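Local coordinates for 5-dehydro-2-deoxygluconokinase (Bacillus halodurans C-125, PDB 2QCV), which probably catalyses the ATP-dependent phosphorylation of 5-dehydro-2-deoxy-D-gluconate to its 6-phospho form, a step in the breakdown of myo-inositol, at residues N89-Q94 against P128-E133; A300-S305 against V316-A321; M116-V121 against R179-E184; E224-L229 against E235-K240. All blocks are in the same frame, centred on the assembly; numbering follows the deposited sequence.

Interaction 1 (N89-Q94 against P128-E133); sequences NLVVDQ and PEEVNE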
loop_
_atom_site.group_PDB
_atom_site.type_symbol
_atom_site.label_atom_id
_atom_site.label_comp_id
_atom_site.label_asym_id
_atom_site.label_seq_id
_atom_site.Cartn_x
_atom_site.Cartn_y
_atom_site.Cartn_z
ATOM N N ASN A 89 -23.406 -3.693 18.610
ATOM C CA ASN A 89 -22.042 -3.159 18.511
ATOM C C ASN A 89 -21.273 -3.731 17.317
ATOM O O ASN A 89 -20.031 -3.725 17.249
ATOM C CB ASN A 89 -21.315 -3.390 19.847
ATOM C CG ASN A 89 -21.662 -2.323 20.892
ATOM O OD1 ASN A 89 -20.786 -1.580 21.302
ATOM N ND2 ASN A 89 -22.948 -2.246 21.319
ATOM N N LEU A 90 -22.026 -4.226 16.334
ATOM C CA LEU A 90 -21.459 -4.495 15.045
ATOM C C LEU A 90 -21.401 -3.161 14.336
ATOM O O LEU A 90 -22.380 -2.417 14.311
ATOM C CB LEU A 90 -22.309 -5.444 14.247
ATOM C CG LEU A 90 -22.369 -6.877 14.656
ATOM C CD1 LEU A 90 -23.115 -7.660 13.533
ATOM C CD2 LEU A 90 -20.990 -7.427 14.875
ATOM N N VAL A 91 -20.252 -2.818 13.803
ATOM C CA VAL A 91 -20.101 -1.547 13.121
ATOM C C VAL A 91 -19.951 -1.800 11.631
ATOM O O VAL A 91 -19.221 -2.695 11.208
ATOM C CB VAL A 91 -18.917 -0.714 13.702
ATOM C CG1 VAL A 91 -17.646 -1.527 13.787
ATOM C CG2 VAL A 91 -18.674 0.567 12.879
ATOM N N VAL A 92 -20.623 -0.986 10.826
ATOM C CA VAL A 92 -20.536 -1.154 9.369
ATOM C C VAL A 92 -19.392 -0.322 8.796
ATOM O O VAL A 92 -19.282 0.888 9.006
ATOM C CB VAL A 92 -21.846 -0.827 8.677
ATOM C CG1 VAL A 92 -21.731 -1.011 7.156
ATOM C CG2 VAL A 92 -22.932 -1.673 9.238
ATOM N N ASP A 93 -18.504 -0.998 8.096
ATOM C CA ASP A 93 -17.353 -0.379 7.460
ATOM C C ASP A 93 -17.838 0.582 6.386
ATOM O O ASP A 93 -18.717 0.243 5.609
ATOM C CB ASP A 93 -16.485 -1.453 6.826
ATOM C CG ASP A 93 -15.261 -0.899 6.116
ATOM O OD1 ASP A 93 -15.342 -0.548 4.918
ATOM O OD2 ASP A 93 -14.186 -0.843 6.749
ATOM N N GLN A 94 -17.270 1.777 6.369
ATOM C CA GLN A 94 -17.683 2.809 5.411
ATOM C C GLN A 94 -16.578 3.135 4.404
ATOM O O GLN A 94 -16.648 4.194 3.768
ATOM C CB GLN A 94 -18.105 4.106 6.140
ATOM C CG GLN A 94 -19.247 3.967 7.166
ATOM C CD GLN A 94 -20.577 3.534 6.550
ATOM O OE1 GLN A 94 -20.898 3.870 5.410
ATOM N NE2 GLN A 94 -21.358 2.784 7.313
ATOM N N PRO A 128 -10.078 1.353 17.844
ATOM C CA PRO A 128 -10.361 1.702 19.260
ATOM C C PRO A 128 -11.586 2.595 19.498
ATOM O O PRO A 128 -12.327 2.370 20.461
ATOM C CB PRO A 128 -9.083 2.416 19.678
ATOM C CG PRO A 128 -8.009 1.817 18.854
ATOM C CD PRO A 128 -8.650 1.578 17.490
ATOM N N GLU A 129 -11.831 3.557 18.605
ATOM C CA GLU A 129 -12.984 4.449 18.772
ATOM C C GLU A 129 -14.318 3.703 18.651
ATOM O O GLU A 129 -15.361 4.223 19.051
ATOM C CB GLU A 129 -12.924 5.596 17.779
ATOM C CG GLU A 129 -13.277 5.182 16.376
ATOM N N GLU A 130 -14.298 2.474 18.141
ATOM C CA GLU A 130 -15.519 1.685 17.982
ATOM C C GLU A 130 -15.745 0.686 19.122
ATOM O O GLU A 130 -16.721 -0.076 19.114
ATOM C CB GLU A 130 -15.451 0.952 16.664
ATOM C CG GLU A 130 -15.481 1.916 15.499
ATOM C CD GLU A 130 -14.984 1.366 14.215
ATOM O OE1 GLU A 130 -14.403 0.261 14.192
ATOM O OE2 GLU A 130 -15.162 2.076 13.177
ATOM N N VAL A 131 -14.829 0.670 20.084
ATOM C CA VAL A 131 -14.907 -0.171 21.273
ATOM C C VAL A 131 -15.541 0.615 22.438
ATOM O O VAL A 131 -14.994 1.611 22.897
ATOM C CB VAL A 131 -13.538 -0.661 21.683
ATOM C CG1 VAL A 131 -13.624 -1.540 22.940
ATOM C CG2 VAL A 131 -12.912 -1.417 20.529
ATOM N N ASN A 132 -16.696 0.133 22.897
ATOM C CA ASN A 132 -17.554 0.835 23.860
ATOM C C ASN A 132 -17.474 0.229 25.272
ATOM O O ASN A 132 -17.933 -0.900 25.512
ATOM C CB ASN A 132 -18.994 0.819 23.356
ATOM C CG ASN A 132 -19.912 1.751 24.151
ATOM O OD1 ASN A 132 -19.800 1.865 25.355
ATOM N ND2 ASN A 132 -20.799 2.455 23.447
ATOM N N GLU A 133 -16.944 0.995 26.212
ATOM C CA GLU A 133 -16.866 0.552 27.616
ATOM C C GLU A 133 -18.207 0.227 28.239
ATOM O O GLU A 133 -18.288 -0.742 29.010
ATOM C CB GLU A 133 -16.109 1.575 28.464
ATOM C CG GLU A 133 -15.855 1.152 29.888
ATOM C CD GLU A 133 -14.838 2.042 30.567
ATOM O OE1 GLU A 133 -14.405 3.058 29.925
ATOM O OE2 GLU A 133 -14.435 1.689 31.685
HETATM O O HOH W 1 -18.006 -1.727 21.206
#

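Interaction 2 (A300-S305 against V316-A321); sequences ASIVVS and VEEIEA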
loop_
_atom_site.group_PDB
_atom_site.type_symbol
_atom_site.label_atom_id
_atom_site.label_comp_id
_atom_site.label_asym_id
_atom_site.label_seq_id
_atom_site.Cartn_x
_atom_site.Cartn_y
_atom_site.Cartn_z
ATOM N N ALA A 300 -16.922 -30.216 20.607
ATOM C CA ALA A 300 -15.959 -30.403 19.508
ATOM C C ALA A 300 -16.196 -31.636 18.679
ATOM O O ALA A 300 -16.181 -31.584 17.438
ATOM C CB ALA A 300 -14.538 -30.424 20.029
ATOM N N SER A 301 -16.432 -32.753 19.347
ATOM C CA SER A 301 -16.726 -33.984 18.657
ATOM C C SER A 301 -18.008 -33.881 17.814
ATOM O O SER A 301 -18.043 -34.354 16.703
ATOM C CB SER A 301 -16.861 -35.135 19.644
ATOM O OG SER A 301 -17.474 -36.283 19.059
ATOM N N ILE A 302 -19.052 -33.275 18.341
ATOM C CA ILE A 302 -20.333 -33.247 17.641
ATOM C C ILE A 302 -20.225 -32.366 16.404
ATOM O O ILE A 302 -20.707 -32.731 15.308
ATOM C CB ILE A 302 -21.439 -32.724 18.566
ATOM C CG1 ILE A 302 -21.704 -33.709 19.671
ATOM C CG2 ILE A 302 -22.754 -32.494 17.785
ATOM C CD1 ILE A 302 -22.495 -33.131 20.831
ATOM N N VAL A 303 -19.573 -31.223 16.545
ATOM C CA VAL A 303 -19.509 -30.276 15.428
ATOM C C VAL A 303 -18.747 -30.868 14.246
ATOM O O VAL A 303 -19.116 -30.606 13.091
ATOM C CB VAL A 303 -19.002 -28.884 15.866
ATOM C CG1 VAL A 303 -17.513 -28.883 16.030
ATOM C CG2 VAL A 303 -19.471 -27.817 14.881
ATOM N N VAL A 304 -17.735 -31.706 14.490
ATOM C CA VAL A 304 -16.952 -32.280 13.363
ATOM C C VAL A 304 -17.594 -33.514 12.733
ATOM O O VAL A 304 -17.141 -33.973 11.675
ATOM C CB VAL A 304 -15.495 -32.580 13.763
ATOM C CG1 VAL A 304 -14.872 -31.357 14.363
ATOM C CG2 VAL A 304 -15.411 -33.757 14.744
ATOM N N SER A 305 -18.641 -34.040 13.365
ATOM C CA SER A 305 -19.274 -35.285 12.930
ATOM C C SER A 305 -20.689 -35.070 12.387
ATOM O O SER A 305 -21.202 -35.919 11.643
ATOM C CB SER A 305 -19.315 -36.284 14.074
ATOM O OG SER A 305 -20.313 -35.909 14.992
ATOM N N VAL A 316 -27.182 -28.341 24.070
ATOM C CA VAL A 316 -26.870 -28.858 25.427
ATOM C C VAL A 316 -27.272 -30.335 25.559
ATOM O O VAL A 316 -26.510 -31.168 26.084
ATOM C CB VAL A 316 -27.562 -28.049 26.529
ATOM C CG1 VAL A 316 -27.456 -28.770 27.891
ATOM C CG2 VAL A 316 -26.980 -26.673 26.634
ATOM N N GLU A 317 -28.469 -30.670 25.074
ATOM C CA GLU A 317 -28.934 -32.062 25.100
ATOM C C GLU A 317 -28.009 -33.026 24.344
ATOM O O GLU A 317 -27.728 -34.115 24.841
ATOM C CB GLU A 317 -30.349 -32.151 24.513
ATOM C CG GLU A 317 -31.408 -31.480 25.393
ATOM C CD GLU A 317 -31.420 -29.947 25.335
ATOM O OE1 GLU A 317 -30.876 -29.333 24.371
ATOM O OE2 GLU A 317 -31.989 -29.358 26.281
ATOM N N GLU A 318 -27.542 -32.631 23.154
ATOM C CA GLU A 318 -26.634 -33.479 22.380
ATOM C C GLU A 318 -25.306 -33.647 23.113
ATOM O O GLU A 318 -24.764 -34.748 23.173
ATOM C CB GLU A 318 -26.332 -32.897 21.000
ATOM C CG GLU A 318 -27.456 -33.030 20.029
ATOM C CD GLU A 318 -27.198 -32.275 18.748
ATOM O OE1 GLU A 318 -26.632 -31.158 18.795
ATOM O OE2 GLU A 318 -27.573 -32.808 17.681
ATOM N N ILE A 319 -24.782 -32.540 23.637
ATOM C CA ILE A 319 -23.519 -32.571 24.414
ATOM C C ILE A 319 -23.674 -33.510 25.601
ATOM O O ILE A 319 -22.842 -34.374 25.823
ATOM C CB ILE A 319 -23.081 -31.149 24.891
ATOM C CG1 ILE A 319 -22.655 -30.294 23.690
ATOM C CG2 ILE A 319 -21.952 -31.229 25.954
ATOM C CD1 ILE A 319 -22.628 -28.788 23.937
ATOM N N GLU A 320 -24.751 -33.358 26.355
ATOM C CA GLU A 320 -24.938 -34.151 27.586
ATOM C C GLU A 320 -25.145 -35.660 27.320
ATOM O O GLU A 320 -24.626 -36.509 28.059
ATOM C CB GLU A 320 -26.020 -33.536 28.453
ATOM C CG GLU A 320 -25.514 -32.243 29.069
ATOM C CD GLU A 320 -26.533 -31.458 29.863
ATOM O OE1 GLU A 320 -27.737 -31.783 29.789
ATOM O OE2 GLU A 320 -26.104 -30.502 30.572
ATOM N N ALA A 321 -25.848 -35.980 26.241
ATOM C CA ALA A 321 -26.037 -37.350 25.831
ATOM C C ALA A 321 -24.684 -38.003 25.456
ATOM O O ALA A 321 -24.434 -39.186 25.742
ATOM C CB ALA A 321 -27.004 -37.398 24.657
#

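Interaction 3 (M116-V121 against R179-E184); sequences MYRQDV and RPYSWE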
loop_
_atom_site.group_PDB
_atom_site.type_symbol
_atom_site.label_atom_id
_atom_site.label_comp_id
_atom_site.label_asym_id
_atom_site.label_seq_id
_atom_site.Cartn_x
_atom_site.Cartn_y
_atom_site.Cartn_z
HETATM N N MSE A 116 -8.423 -18.958 2.043
HETATM C CA MSE A 116 -8.875 -17.763 2.733
HETATM C C MSE A 116 -8.685 -16.486 1.936
HETATM O O MSE A 116 -7.652 -16.278 1.304
HETATM C CB MSE A 116 -8.126 -17.627 4.069
HETATM C CG MSE A 116 -8.638 -16.519 4.961
HETATM SE SE MSE A 116 -10.244 -17.074 6.005
HETATM C CE MSE A 116 -10.943 -15.258 6.543
ATOM N N TYR A 117 -9.709 -15.640 1.947
ATOM C CA TYR A 117 -9.626 -14.268 1.447
ATOM C C TYR A 117 -9.563 -13.397 2.716
ATOM O O TYR A 117 -10.554 -13.276 3.421
ATOM C CB TYR A 117 -10.861 -13.950 0.605
ATOM C CG TYR A 117 -10.753 -14.550 -0.784
ATOM C CD1 TYR A 117 -10.768 -15.931 -0.979
ATOM C CD2 TYR A 117 -10.603 -13.730 -1.889
ATOM C CE1 TYR A 117 -10.652 -16.465 -2.253
ATOM C CE2 TYR A 117 -10.483 -14.252 -3.171
ATOM C CZ TYR A 117 -10.508 -15.620 -3.340
ATOM O OH TYR A 117 -10.370 -16.121 -4.612
ATOM N N ARG A 118 -8.371 -12.888 3.045
ATOM C CA ARG A 118 -8.126 -12.201 4.350
ATOM C C ARG A 118 -7.501 -10.802 4.225
ATOM O O ARG A 118 -7.440 -10.062 5.212
ATOM C CB ARG A 118 -7.226 -13.059 5.233
ATOM C CG ARG A 118 -5.819 -13.158 4.716
ATOM C CD ARG A 118 -4.908 -13.982 5.642
ATOM N NE ARG A 118 -5.045 -15.426 5.470
ATOM C CZ ARG A 118 -4.573 -16.100 4.423
ATOM N NH1 ARG A 118 -3.976 -15.467 3.408
ATOM N NH2 ARG A 118 -4.725 -17.420 4.372
ATOM N N GLN A 119 -7.078 -10.407 3.033
ATOM C CA GLN A 119 -6.388 -9.118 2.875
ATOM C C GLN A 119 -7.323 -7.911 2.961
ATOM O O GLN A 119 -8.297 -7.788 2.206
ATOM C CB GLN A 119 -5.573 -9.048 1.569
ATOM C CG GLN A 119 -5.094 -7.632 1.211
ATOM C CD GLN A 119 -4.290 -7.568 -0.061
ATOM O OE1 GLN A 119 -3.312 -8.281 -0.196
ATOM N NE2 GLN A 119 -4.697 -6.708 -1.002
ATOM N N ASP A 120 -7.008 -6.990 3.873
ATOM C CA ASP A 120 -7.779 -5.747 4.010
ATOM C C ASP A 120 -9.257 -5.994 4.185
ATOM O O ASP A 120 -10.099 -5.223 3.719
ATOM C CB ASP A 120 -7.525 -4.806 2.834
ATOM C CG ASP A 120 -6.123 -4.246 2.858
ATOM O OD1 ASP A 120 -5.599 -3.976 3.968
ATOM O OD2 ASP A 120 -5.538 -4.093 1.778
ATOM N N VAL A 121 -9.576 -7.050 4.905
ATOM C CA VAL A 121 -10.973 -7.361 5.152
ATOM C C VAL A 121 -11.543 -6.445 6.235
ATOM O O VAL A 121 -10.784 -5.907 7.076
ATOM C CB VAL A 121 -11.200 -8.877 5.444
ATOM C CG1 VAL A 121 -10.945 -9.663 4.180
ATOM C CG2 VAL A 121 -10.446 -9.437 6.679
ATOM N N ARG A 179 -3.817 -18.601 13.228
ATOM C CA ARG A 179 -3.953 -18.604 11.777
ATOM C C ARG A 179 -2.661 -18.012 11.224
ATOM O O ARG A 179 -2.538 -16.801 11.103
ATOM C CB ARG A 179 -5.150 -17.761 11.378
ATOM C CG ARG A 179 -6.482 -18.172 12.018
ATOM C CD ARG A 179 -6.965 -19.517 11.520
ATOM N NE ARG A 179 -7.456 -19.416 10.154
ATOM N N PRO A 180 -1.666 -18.859 10.966
ATOM C CA PRO A 180 -0.334 -18.349 10.578
ATOM C C PRO A 180 -0.315 -17.429 9.364
ATOM O O PRO A 180 0.448 -16.491 9.337
ATOM C CB PRO A 180 0.467 -19.610 10.282
ATOM C CG PRO A 180 -0.506 -20.698 10.169
ATOM C CD PRO A 180 -1.677 -20.329 11.019
ATOM N N TYR A 181 -1.182 -17.662 8.391
ATOM C CA TYR A 181 -1.181 -16.812 7.203
ATOM C C TYR A 181 -1.793 -15.440 7.431
ATOM O O TYR A 181 -1.691 -14.557 6.564
ATOM C CB TYR A 181 -1.879 -17.533 6.084
ATOM C CG TYR A 181 -1.042 -18.674 5.587
ATOM C CD1 TYR A 181 0.084 -18.439 4.811
ATOM C CD2 TYR A 181 -1.362 -19.967 5.896
ATOM C CE1 TYR A 181 0.860 -19.488 4.353
ATOM C CE2 TYR A 181 -0.605 -21.014 5.442
ATOM C CZ TYR A 181 0.501 -20.773 4.676
ATOM O OH TYR A 181 1.249 -21.849 4.249
ATOM N N SER A 182 -2.386 -15.219 8.598
ATOM C CA SER A 182 -2.808 -13.845 8.977
ATOM C C SER A 182 -1.710 -12.960 9.536
ATOM O O SER A 182 -1.909 -11.745 9.714
ATOM C CB SER A 182 -3.954 -13.879 9.997
ATOM O OG SER A 182 -5.104 -14.401 9.411
ATOM N N TRP A 183 -0.555 -13.552 9.791
ATOM C CA TRP A 183 0.577 -12.868 10.413
ATOM C C TRP A 183 1.782 -12.767 9.490
ATOM O O TRP A 183 1.938 -13.549 8.547
ATOM C CB TRP A 183 1.002 -13.641 11.675
ATOM C CG TRP A 183 -0.042 -13.651 12.729
ATOM C CD1 TRP A 183 -1.048 -14.536 12.845
ATOM C CD2 TRP A 183 -0.164 -12.740 13.847
ATOM N NE1 TRP A 183 -1.839 -14.220 13.930
ATOM C CE2 TRP A 183 -1.305 -13.122 14.564
ATOM C CE3 TRP A 183 0.579 -11.635 14.292
ATOM C CZ2 TRP A 183 -1.731 -12.449 15.701
ATOM C CZ3 TRP A 183 0.137 -10.943 15.426
ATOM C CH2 TRP A 183 -0.977 -11.378 16.132
ATOM N N GLU A 184 2.665 -11.827 9.793
ATOM C CA GLU A 184 3.898 -11.690 9.020
ATOM C C GLU A 184 4.938 -12.725 9.411
ATOM O O GLU A 184 5.582 -13.351 8.546
ATOM C CB GLU A 184 4.459 -10.259 9.151
ATOM C CG GLU A 184 3.496 -9.190 8.633
ATOM C CD GLU A 184 3.239 -9.347 7.140
ATOM O OE1 GLU A 184 4.241 -9.390 6.396
ATOM O OE2 GLU A 184 2.059 -9.473 6.717
#

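Interaction 4 (E224-L229 against E235-K240); sequences ETIRYL and ELIVIK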
loop_
_atom_site.group_PDB
_atom_site.type_symbol
_atom_site.label_atom_id
_atom_site.label_comp_id
_atom_site.label_asym_id
_atom_site.label_seq_id
_atom_site.Cartn_x
_atom_site.Cartn_y
_atom_site.Cartn_z
ATOM N N GLU A 224 6.112 -25.723 32.398
ATOM C CA GLU A 224 6.859 -24.498 32.171
ATOM C C GLU A 224 5.961 -23.374 31.690
ATOM O O GLU A 224 6.126 -22.217 32.093
ATOM C CB GLU A 224 8.011 -24.738 31.188
ATOM C CG GLU A 224 9.124 -25.598 31.802
ATOM C CD GLU A 224 9.597 -25.019 33.136
ATOM O OE1 GLU A 224 10.040 -23.846 33.140
ATOM O OE2 GLU A 224 9.480 -25.714 34.180
ATOM N N THR A 225 5.011 -23.698 30.825
ATOM C CA THR A 225 4.055 -22.707 30.320
ATOM C C THR A 225 3.320 -22.052 31.462
ATOM O O THR A 225 3.194 -20.820 31.498
ATOM C CB THR A 225 3.049 -23.374 29.392
ATOM O OG1 THR A 225 3.769 -23.925 28.281
ATOM C CG2 THR A 225 1.953 -22.417 28.925
ATOM N N ILE A 226 2.780 -22.857 32.372
ATOM C CA ILE A 226 1.974 -22.303 33.447
ATOM C C ILE A 226 2.846 -21.628 34.499
ATOM O O ILE A 226 2.411 -20.652 35.085
ATOM C CB ILE A 226 1.015 -23.347 34.088
ATOM C CG1 ILE A 226 1.798 -24.329 34.962
ATOM C CG2 ILE A 226 0.120 -23.987 32.973
ATOM C CD1 ILE A 226 1.018 -25.512 35.503
ATOM N N ARG A 227 4.066 -22.117 34.715
ATOM C CA ARG A 227 4.976 -21.444 35.661
ATOM C C ARG A 227 5.235 -20.005 35.200
ATOM O O ARG A 227 5.294 -19.087 36.009
ATOM C CB ARG A 227 6.282 -22.217 35.799
ATOM C CG ARG A 227 7.314 -21.599 36.727
ATOM C CD ARG A 227 8.598 -22.495 36.823
ATOM N N TYR A 228 5.379 -19.829 33.888
ATOM C CA TYR A 228 5.503 -18.525 33.252
ATOM C C TYR A 228 4.231 -17.659 33.408
ATOM O O TYR A 228 4.269 -16.587 34.025
ATOM C CB TYR A 228 5.949 -18.696 31.750
ATOM C CG TYR A 228 5.490 -17.601 30.813
ATOM C CD1 TYR A 228 5.729 -16.259 31.095
ATOM C CD2 TYR A 228 4.855 -17.914 29.609
ATOM C CE1 TYR A 228 5.300 -15.267 30.243
ATOM C CE2 TYR A 228 4.427 -16.942 28.759
ATOM C CZ TYR A 228 4.643 -15.606 29.079
ATOM O OH TYR A 228 4.220 -14.629 28.227
ATOM N N LEU A 229 3.095 -18.135 32.911
ATOM C CA LEU A 229 1.906 -17.294 32.860
ATOM C C LEU A 229 1.320 -16.993 34.226
ATOM O O LEU A 229 0.723 -15.933 34.416
ATOM C CB LEU A 229 0.851 -17.920 31.959
ATOM C CG LEU A 229 1.152 -17.796 30.469
ATOM C CD1 LEU A 229 0.098 -18.529 29.702
ATOM C CD2 LEU A 229 1.251 -16.318 30.022
ATOM N N GLU A 235 -5.530 -16.901 35.905
ATOM C CA GLU A 235 -5.943 -17.781 37.024
ATOM C C GLU A 235 -6.310 -19.183 36.529
ATOM O O GLU A 235 -6.350 -20.108 37.300
ATOM C CB GLU A 235 -7.158 -17.143 37.742
ATOM C CG GLU A 235 -8.461 -17.255 36.924
ATOM C CD GLU A 235 -9.631 -16.325 37.374
ATOM O OE1 GLU A 235 -9.419 -15.519 38.302
ATOM O OE2 GLU A 235 -10.766 -16.457 36.803
ATOM N N LEU A 236 -6.486 -19.336 35.213
ATOM C CA LEU A 236 -6.893 -20.590 34.581
ATOM C C LEU A 236 -6.309 -20.701 33.207
ATOM O O LEU A 236 -6.490 -19.797 32.387
ATOM C CB LEU A 236 -8.425 -20.695 34.473
ATOM C CG LEU A 236 -9.027 -21.963 33.831
ATOM C CD1 LEU A 236 -8.695 -23.302 34.608
ATOM C CD2 LEU A 236 -10.515 -21.780 33.689
ATOM N N ILE A 237 -5.614 -21.807 32.941
ATOM C CA ILE A 237 -4.992 -22.013 31.646
ATOM C C ILE A 237 -5.424 -23.375 31.154
ATOM O O ILE A 237 -5.297 -24.384 31.881
ATOM C CB ILE A 237 -3.431 -21.939 31.763
ATOM C CG1 ILE A 237 -3.000 -20.579 32.312
ATOM C CG2 ILE A 237 -2.729 -22.299 30.442
ATOM C CD1 ILE A 237 -1.552 -20.479 32.759
ATOM N N VAL A 238 -5.990 -23.401 29.955
ATOM C CA VAL A 238 -6.463 -24.653 29.348
ATOM C C VAL A 238 -5.630 -24.990 28.120
ATOM O O VAL A 238 -5.563 -24.209 27.175
ATOM C CB VAL A 238 -7.954 -24.562 28.987
ATOM C CG1 VAL A 238 -8.405 -25.865 28.325
ATOM C CG2 VAL A 238 -8.824 -24.198 30.267
ATOM N N ILE A 239 -4.941 -26.124 28.144
ATOM C CA ILE A 239 -4.025 -26.489 27.069
ATOM C C ILE A 239 -4.556 -27.781 26.430
ATOM O O ILE A 239 -4.694 -28.799 27.114
ATOM C CB ILE A 239 -2.542 -26.692 27.569
ATOM C CG1 ILE A 239 -2.075 -25.481 28.434
ATOM C CG2 ILE A 239 -1.576 -26.991 26.375
ATOM C CD1 ILE A 239 -0.626 -25.520 28.935
ATOM N N LYS A 240 -4.886 -27.712 25.142
ATOM C CA LYS A 240 -5.516 -28.829 24.416
ATOM C C LYS A 240 -4.511 -29.586 23.568
ATOM O O LYS A 240 -3.643 -28.996 22.891
ATOM C CB LYS A 240 -6.621 -28.301 23.524
ATOM C CG LYS A 240 -7.634 -27.420 24.285
ATOM C CD LYS A 240 -8.607 -26.811 23.324
ATOM C CE LYS A 240 -8.060 -25.622 22.586
ATOM N NZ LYS A 240 -8.939 -25.273 21.402
#

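Interaction 1 (N89-Q94 against P128-E133)
Val91 spreads its two methyls against the carboxylate of Glu130, one to each oxygen: CG1 lies 3.7 Å from Glu130 OE1, and CG2 lies 3.8 Å from Glu130 OE2. Glu130 CD is 4.0 Å from both Val91 CG1 and Val91 CG2, so the isopropyl group sits evenly across the end of the acid, and the two side chains meet at about a right angle. With chi1 near 51°, Val91 turns both methyls to this partner. The oxygens keep polar mates outside the contact: OE2 forms a salt bridge with Lys66, and OE1 accepts a bond from the backbone N of Ser127. Cutting Val91 back to an alanine removes both methyls and would probably leave the carboxylate without its apolar backing on this side, free to shift against Lys66. A second touch joins Asn89 OD1 to Asn132 CB at 3.6 Å, the amide planes standing 65° apart. Between these residues one water gives its protons to Asn89 OD1 (2.8 Å) and Glu130 O (3.0 Å) and accepts from Asn132 N, bridging Asn89 to the backbone of segment 128-133. Asn132 is the N-cap of helix 133-136, its OD1 making weak bonds to Ala134 N and Tyr135 N. This surface contact is made by strand 90-92, at the edge of the large mixed sheet within this chain and paired with strand 61-67, while Val131 turns the other way onto helix 154-167.

Interaction 2 (A300-S305 against V316-A321)
Ile302 meets Glu318 and Ile319 where two helices near the C-terminus of this ribokinase-like fold, 289-305 and 316-325, pack together, joined by a ten-residue connection, part of it not modelled. Only the far end of Ile302 does the touching. Its CD1 lies against the backbone of the second helix, 3.6 Å from Glu318 O and 3.7 Å from Ile319 N, so the methyl rests on the peptide link joining those residues. Side chains close in around it: Glu318 CB is 3.8 Å from Ile302 CD1, and Ile319 CG1 is 4.0 Å from the same atom. The reach follows from the torsions of Ile302, whose CG1 is anti to the carbonyl carbon (chi1 -68°) and whose chain then runs on extended (chi2 164°). Ile302 accounts for 73 of the 121 Å² buried, evidence that a single projecting side chain carries the packing. Glu318 contributes the base of its side chain, while its OE1 accepts a bond from the backbone N of Ser315 and has a weak, long ion pair with Lys306. Leu322, one turn further along helix 316-325, also packs on Ile302, and Ile319 turns to Ala298 and Ser299 of helix 289-305 and to Ala278 of helix 271-284.

Interaction 3 (M116-V121 against R179-E184)
Ser182, which touches Arg118 across this contact, donates its backbone N-H to Arg179 O over 3.0 Å, a bond that closes the 3-10 turn 180-182. The turn follows sheet strand 171-175 of the ribokinase-like core. Facing it is the end of strand 111-117, from the four-stranded sheet that in this family corresponds to the lid, where the chain leaves through a type II beta turn from Arg118 to Val121. Arg118 spans the gap. Its CG stands between the backbone N and the carbonyl carbon (chi1 69°), and the chain bends at chi3 (81°), laying the guanidinium over the turn. There Tyr181 CB covers one face near the rim, 3.3 Å from Arg118 NH2 and 3.5 Å from Arg118 CZ. The tyrosine ring plane is tilted 30° from the guanidinium, but the aromatic group leads off, leaving its CG 4.1 Å from Arg118 NH2; the contact is thus with the root of the side chain and not a ring stack. Over the opposite face stands the backbone O of Met116, a selenomethionine. Were Arg118 shortened to an alanine, the strand end would probably lose its touch on Tyr181 and Ser182, leaving a gap over Tyr181 CB. The strand end also borders a third subunit, whose Lys98 packs on Arg118 and whose Thr99 O bonds to Tyr117 OH. On the turn side, Arg118 CD lies 3.4 Å from Tyr181 O and 3.8 Å from Ser182 OG.

Interaction 4 (E224-L229 against E235-K240)
Ile237 drives its CD1 methyl into a hollow on helix 222-229 between Ile226 and Leu229, residues three apart along the helix. The walls can be measured: Leu229 CB is 3.6 Å from Ile237 CD1, Leu229 CD1 is 4.0 Å from it, and Ile226 CG2 is 3.9 Å from it. Ile237 CG2 adds a second, looser touch, 4.2 Å from Ile226 CG2, and both helix side chains slant across the isoleucine. Ile226 presents CG2 because its CG1 takes the place between backbone N and carbonyl carbon (chi1 74°), sending the longer branch away from the strand. Two residues on, Ile239 forms the next bump: its CD1 meets Thr225 CG2 tip to tip at 4.0 Å and comes within 4.4 Å of Ile226 CG2. Ile226 thus borders both isoleucines. Thr225 offers only its methyl here; its OG1 bonds to Glu214, Arg207 and the backbone O of Asp221. Helix and strand segments run nearly antiparallel, at 154° with axes 9.9 Å apart, as expected where a helix leads into the next strand of a beta-alpha-beta crossover. Strand 236-240 lies in the large mixed sheet beside strands 202-206 and 246-250. Phe210 of helix 207-213 closes in on Thr225, Ile237 and Ile239, whereas the alternating Leu236 and Val238 face helix 271-284.

Along the chain, interactions 1 and 3 interleave, their segments alternating; interaction 4 follows, then interaction 2. Interactions 1 and 4 both reach the nine-stranded sheet, at strand 90-92, outermost within the chain, and at strand 236-240, with centres 32 Å apart. Interaction 3 instead ties the end of the four-stranded sheet to a turn of the core, its nearest atoms about 6 Å from interaction 1. Interactions 2 and 4 come within about 8 Å at nearest atoms, and helix 271-284 packs against residues of both. Interactions 1 and 2 lie on opposite sides of the chain's centre. Together the contacts sample the core sheet, its helical layers and the smaller sheet of a PfkB-type kinase.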